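Side-chain contacts in porin B (PDB 4GEY), which forms a beta-barrel channel in the outer membrane through which carbohydrates such as glucose are probably taken up: residues 146-149 with 150-154; 263-266 with 267-270. The protein carries 2 engineered substitutions. One frame throughout, in Å; residues are numbered along the deposited sequence.

Contact 1 of 2, residues 146-149 with 150-154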
loop_
_atom_site.group_PDB
_atom_site.type_symbol
_atom_site.label_atom_id
_atom_site.label_comp_id
_atom_site.label_asym_id
_atom_site.label_seq_id
_atom_site.Cartn_x
_atom_site.Cartn_y
_atom_site.Cartn_z
ATOM N N ASP A 146 -14.564 8.133 -17.811
ATOM C CA ASP A 146 -14.498 8.562 -16.429
ATOM C C ASP A 146 -13.295 9.487 -16.244
ATOM O O ASP A 146 -12.157 9.038 -16.292
ATOM C CB ASP A 146 -14.379 7.315 -15.542
ATOM C CG ASP A 146 -14.637 7.598 -14.073
ATOM O OD1 ASP A 146 -14.181 8.647 -13.575
ATOM O OD2 ASP A 146 -15.283 6.755 -13.410
ATOM N N VAL A 147 -13.540 10.779 -16.039
ATOM C CA VAL A 147 -12.447 11.724 -15.801
ATOM C C VAL A 147 -12.360 12.177 -14.346
ATOM O O VAL A 147 -13.360 12.574 -13.754
ATOM C CB VAL A 147 -12.505 12.947 -16.749
ATOM C CG1 VAL A 147 -11.403 13.941 -16.415
ATOM C CG2 VAL A 147 -12.356 12.496 -18.183
ATOM N N LYS A 148 -11.150 12.122 -13.790
ATOM C CA LYS A 148 -10.902 12.400 -12.377
ATOM C C LYS A 148 -9.661 13.271 -12.200
ATOM O O LYS A 148 -8.583 12.930 -12.688
ATOM C CB LYS A 148 -10.709 11.084 -11.627
ATOM C CG LYS A 148 -10.414 11.207 -10.128
ATOM C CD LYS A 148 -10.074 9.826 -9.567
ATOM C CE LYS A 148 -9.759 9.860 -8.091
ATOM N NZ LYS A 148 -9.635 8.485 -7.544
ATOM N N PHE A 149 -9.809 14.386 -11.490
ATOM C CA PHE A 149 -8.724 15.359 -11.358
ATOM C C PHE A 149 -8.616 15.909 -9.933
ATOM O O PHE A 149 -9.627 16.150 -9.278
ATOM C CB PHE A 149 -8.918 16.519 -12.343
ATOM C CG PHE A 149 -8.001 17.684 -12.090
ATOM C CD1 PHE A 149 -6.680 17.657 -12.530
ATOM C CD2 PHE A 149 -8.449 18.806 -11.393
ATOM C CE1 PHE A 149 -5.821 18.731 -12.286
ATOM C CE2 PHE A 149 -7.594 19.887 -11.144
ATOM C CZ PHE A 149 -6.282 19.850 -11.588
ATOM N N GLY A 150 -7.389 16.127 -9.467
ATOM C CA GLY A 150 -7.179 16.735 -8.173
ATOM C C GLY A 150 -5.977 16.160 -7.450
ATOM O O GLY A 150 -4.898 16.030 -8.032
ATOM N N ARG A 151 -6.150 15.821 -6.175
ATOM C CA ARG A 151 -5.056 15.243 -5.406
ATOM C C ARG A 151 -5.414 13.894 -4.792
ATOM O O ARG A 151 -6.421 13.772 -4.097
ATOM C CB ARG A 151 -4.572 16.194 -4.313
ATOM C CG ARG A 151 -3.814 17.411 -4.803
ATOM C CD ARG A 151 -3.299 18.242 -3.624
ATOM N NE ARG A 151 -2.077 17.688 -3.045
ATOM C CZ ARG A 151 -0.846 18.025 -3.430
ATOM N NH1 ARG A 151 -0.672 18.914 -4.401
ATOM N NH2 ARG A 151 0.219 17.478 -2.851
ATOM N N PHE A 152 -4.571 12.897 -5.063
ATOM C CA PHE A 152 -4.707 11.546 -4.531
ATOM C C PHE A 152 -3.428 10.750 -4.815
ATOM O O PHE A 152 -2.532 11.239 -5.493
ATOM C CB PHE A 152 -5.953 10.834 -5.098
ATOM C CG PHE A 152 -6.140 10.980 -6.597
ATOM C CD1 PHE A 152 -6.610 12.164 -7.150
ATOM C CD2 PHE A 152 -5.884 9.917 -7.443
ATOM C CE1 PHE A 152 -6.780 12.293 -8.515
ATOM C CE2 PHE A 152 -6.069 10.034 -8.806
ATOM C CZ PHE A 152 -6.511 11.225 -9.338
ATOM N N GLY A 153 -3.326 9.535 -4.288
ATOM C CA GLY A 153 -2.164 8.695 -4.544
ATOM C C GLY A 153 -2.438 7.689 -5.650
ATOM O O GLY A 153 -3.598 7.363 -5.911
ATOM N N GLU A 154 -1.381 7.197 -6.297
ATOM C CA GLU A 154 -1.524 6.306 -7.449
ATOM C C GLU A 154 -2.331 5.036 -7.112
ATOM O O GLU A 154 -3.122 4.534 -7.937
ATOM C CB GLU A 154 -0.153 5.924 -8.029
ATOM C CG GLU A 154 0.615 7.017 -8.800
ATOM C CD GLU A 154 1.452 7.920 -7.898
ATOM O OE1 GLU A 154 1.273 7.859 -6.651
ATOM O OE2 GLU A 154 2.293 8.684 -8.430
#

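Contact 2 of 2, residues 263-266 with 267-270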
loop_
_atom_site.group_PDB
_atom_site.type_symbol
_atom_site.label_atom_id
_atom_site.label_comp_id
_atom_site.label_asym_id
_atom_site.label_seq_id
_atom_site.Cartn_x
_atom_site.Cartn_y
_atom_site.Cartn_z
ATOM N N ALA A 263 16.495 9.237 -12.177
ATOM C CA ALA A 263 16.863 8.289 -11.128
ATOM C C ALA A 263 18.339 7.853 -11.233
ATOM O O ALA A 263 18.915 7.800 -12.335
ATOM C CB ALA A 263 15.958 7.087 -11.174
ATOM N N ASP A 264 18.947 7.543 -10.089
ATOM C CA ASP A 264 20.340 7.096 -10.081
ATOM C C ASP A 264 20.465 5.602 -10.353
ATOM O O ASP A 264 19.639 4.808 -9.899
ATOM C CB ASP A 264 21.023 7.412 -8.751
ATOM C CG ASP A 264 21.402 8.873 -8.618
ATOM O OD1 ASP A 264 21.321 9.601 -9.640
ATOM O OD2 ASP A 264 21.792 9.282 -7.493
ATOM N N ASP A 265 21.506 5.233 -11.094
ATOM C CA ASP A 265 21.888 3.838 -11.263
ATOM C C ASP A 265 22.189 3.255 -9.893
ATOM O O ASP A 265 22.503 3.979 -8.948
ATOM C CB ASP A 265 23.139 3.733 -12.147
ATOM C CG ASP A 265 23.253 2.384 -12.854
ATOM O OD1 ASP A 265 23.831 1.430 -12.270
ATOM O OD2 ASP A 265 22.770 2.288 -14.009
ATOM N N VAL A 266 22.101 1.942 -9.776
ATOM C CA VAL A 266 22.365 1.314 -8.497
ATOM C C VAL A 266 23.834 0.912 -8.379
ATOM O O VAL A 266 24.274 0.501 -7.311
ATOM C CB VAL A 266 21.468 0.075 -8.286
ATOM C CG1 VAL A 266 19.998 0.463 -8.326
ATOM C CG2 VAL A 266 21.778 -0.990 -9.333
ATOM N N TYR A 267 24.594 1.053 -9.466
ATOM C CA TYR A 267 25.957 0.507 -9.534
ATOM C C TYR A 267 26.953 1.362 -10.342
ATOM O O TYR A 267 28.058 1.640 -9.883
ATOM C CB TYR A 267 25.906 -0.909 -10.115
ATOM C CG TYR A 267 27.203 -1.679 -10.011
ATOM C CD1 TYR A 267 28.177 -1.598 -11.012
ATOM C CD2 TYR A 267 27.456 -2.496 -8.909
ATOM C CE1 TYR A 267 29.369 -2.311 -10.902
ATOM C CE2 TYR A 267 28.637 -3.203 -8.799
ATOM C CZ TYR A 267 29.586 -3.108 -9.792
ATOM O OH TYR A 267 30.748 -3.820 -9.654
ATOM N N ASP A 268 26.570 1.758 -11.550
ATOM C CA ASP A 268 27.458 2.518 -12.424
ATOM C C ASP A 268 27.627 3.961 -11.960
ATOM O O ASP A 268 26.654 4.631 -11.602
ATOM C CB ASP A 268 26.924 2.530 -13.864
ATOM C CG ASP A 268 27.069 1.189 -14.569
ATOM O OD1 ASP A 268 27.845 0.331 -14.099
ATOM O OD2 ASP A 268 26.409 1.002 -15.616
ATOM N N ASP A 269 28.863 4.449 -11.975
ATOM C CA ASP A 269 29.089 5.878 -11.791
ATOM C C ASP A 269 28.909 6.584 -13.132
ATOM O O ASP A 269 28.732 5.929 -14.160
ATOM C CB ASP A 269 30.460 6.170 -11.159
ATOM C CG ASP A 269 31.640 5.848 -12.077
ATOM O OD1 ASP A 269 31.454 5.342 -13.204
ATOM O OD2 ASP A 269 32.783 6.110 -11.656
ATOM N N VAL A 270 28.956 7.909 -13.121
ATOM C CA VAL A 270 28.759 8.709 -14.330
ATOM C C VAL A 270 29.596 8.249 -15.563
ATOM O O VAL A 270 29.203 8.483 -16.713
ATOM C CB VAL A 270 28.977 10.213 -14.021
ATOM C CG1 VAL A 270 30.420 10.457 -13.647
ATOM C CG2 VAL A 270 28.578 11.076 -15.202
#

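Contact 1 of 2, residues 146-149 with 150-154
Lys148 lays its extended side chain across the ring of Phe152, joining the end of barrel strand 145-149 to the loop that follows it. With Lys148 CG anti to the backbone N (chi1 179°) and the chain extended beyond it, the methylenes run across the ring. Beyond CB the contact grows atom by atom: Lys148 CG comes within 4.0 Å of Phe152 CZ and Lys148 CD within 3.8 Å of that same CZ. Lys148 CE then sits almost over the middle of the Phe152 ring, 3.6 Å from its centroid, a CH-pi contact, and Lys148 NZ lies 4.2 Å from that centroid, still above the face, as a cation-pi pair. The ammonium also forms salt bridges to Glu156 and Asp157, and Trp135 meets both the lysine and the phenylalanine ring. Gly150 has phi near 144°, a conformation that favours glycine, and its CA rests 4.2 Å from the centroid of the Phe149 ring. Cutting Phe152 back to an alanine would probably leave the lysine methylenes without their platform and open a gap beside Trp135. The buried ammonium is thus probably balanced mainly by the two carboxylates, with the aromatic faces adding a weaker cation-pi attraction.

Contact 2 of 2, residues 263-266 with 267-270
Asp265 curls its carboxylate back over the corner at Val266 and Tyr267 and gathers two backbone N-H groups on one oxygen. Its CG stands anti to the backbone N (chi1 -155°), which carries OD1 to the inside of the bend. Tyr267 N donates to the anti lone pair of Asp265 OD1 at 2.9 Å, and this bond defines an Asx turn. Asp268 N reaches the same Asp265 OD1, also at 2.9 Å but straighter (168°), and comes from well above the carboxylate plane. Gripped by both donors, the carboxylate is fixed in rotation, while its other oxygen, OD2, is hydrogen-bonded to His285. The Asp268 side chain, its CG anti to the carbonyl carbon (chi1 -72°), crosses that of Asp265 at a slant with the two carboxylate planes nearly parallel, and Asp268 OD2 is 4.2 Å from Asp265 OD2. These like charges would probably raise each other's proton affinity, with a long, weak ion pair from Asp268 to Lys283 as partial relief. Val266 CG2 brushes Tyr267 CB at 4.2 Å, and the tyrosine ring swings away from the turn, an edge toward Asp268 OD1. Backbone bonds from both Asp265 and Asp268 to Lys283 tie the bend to strand 282-298. Helix 359-372 receives the side chains at the corner, Val266 against Asp360 and Val361, Tyr267 against Arg364 and Leu367.

Overall arrangement
Contact 1 and contact 2 both sit where a strand breaks into a turn. They do not touch, with centres 32 Å apart and nearest atoms about 14 Å, yet both reach the same antiparallel strand network, contact 2 through strand 282-298. Contact 1, buried and with its centre 17 Å from the chain centre, closes strand 145-149, whose neighbour 129-140 pairs with strand 89-100, the carrier of Arg98 in the glucose pocket. Near its end Glu154 bonds to Tyr184 N, one residue before the pocket residues Asn185 to Pro187. Contact 2 lies at the surface, its centre 27 Å from the chain centre. Neither contact contains a residue of the glucose pocket.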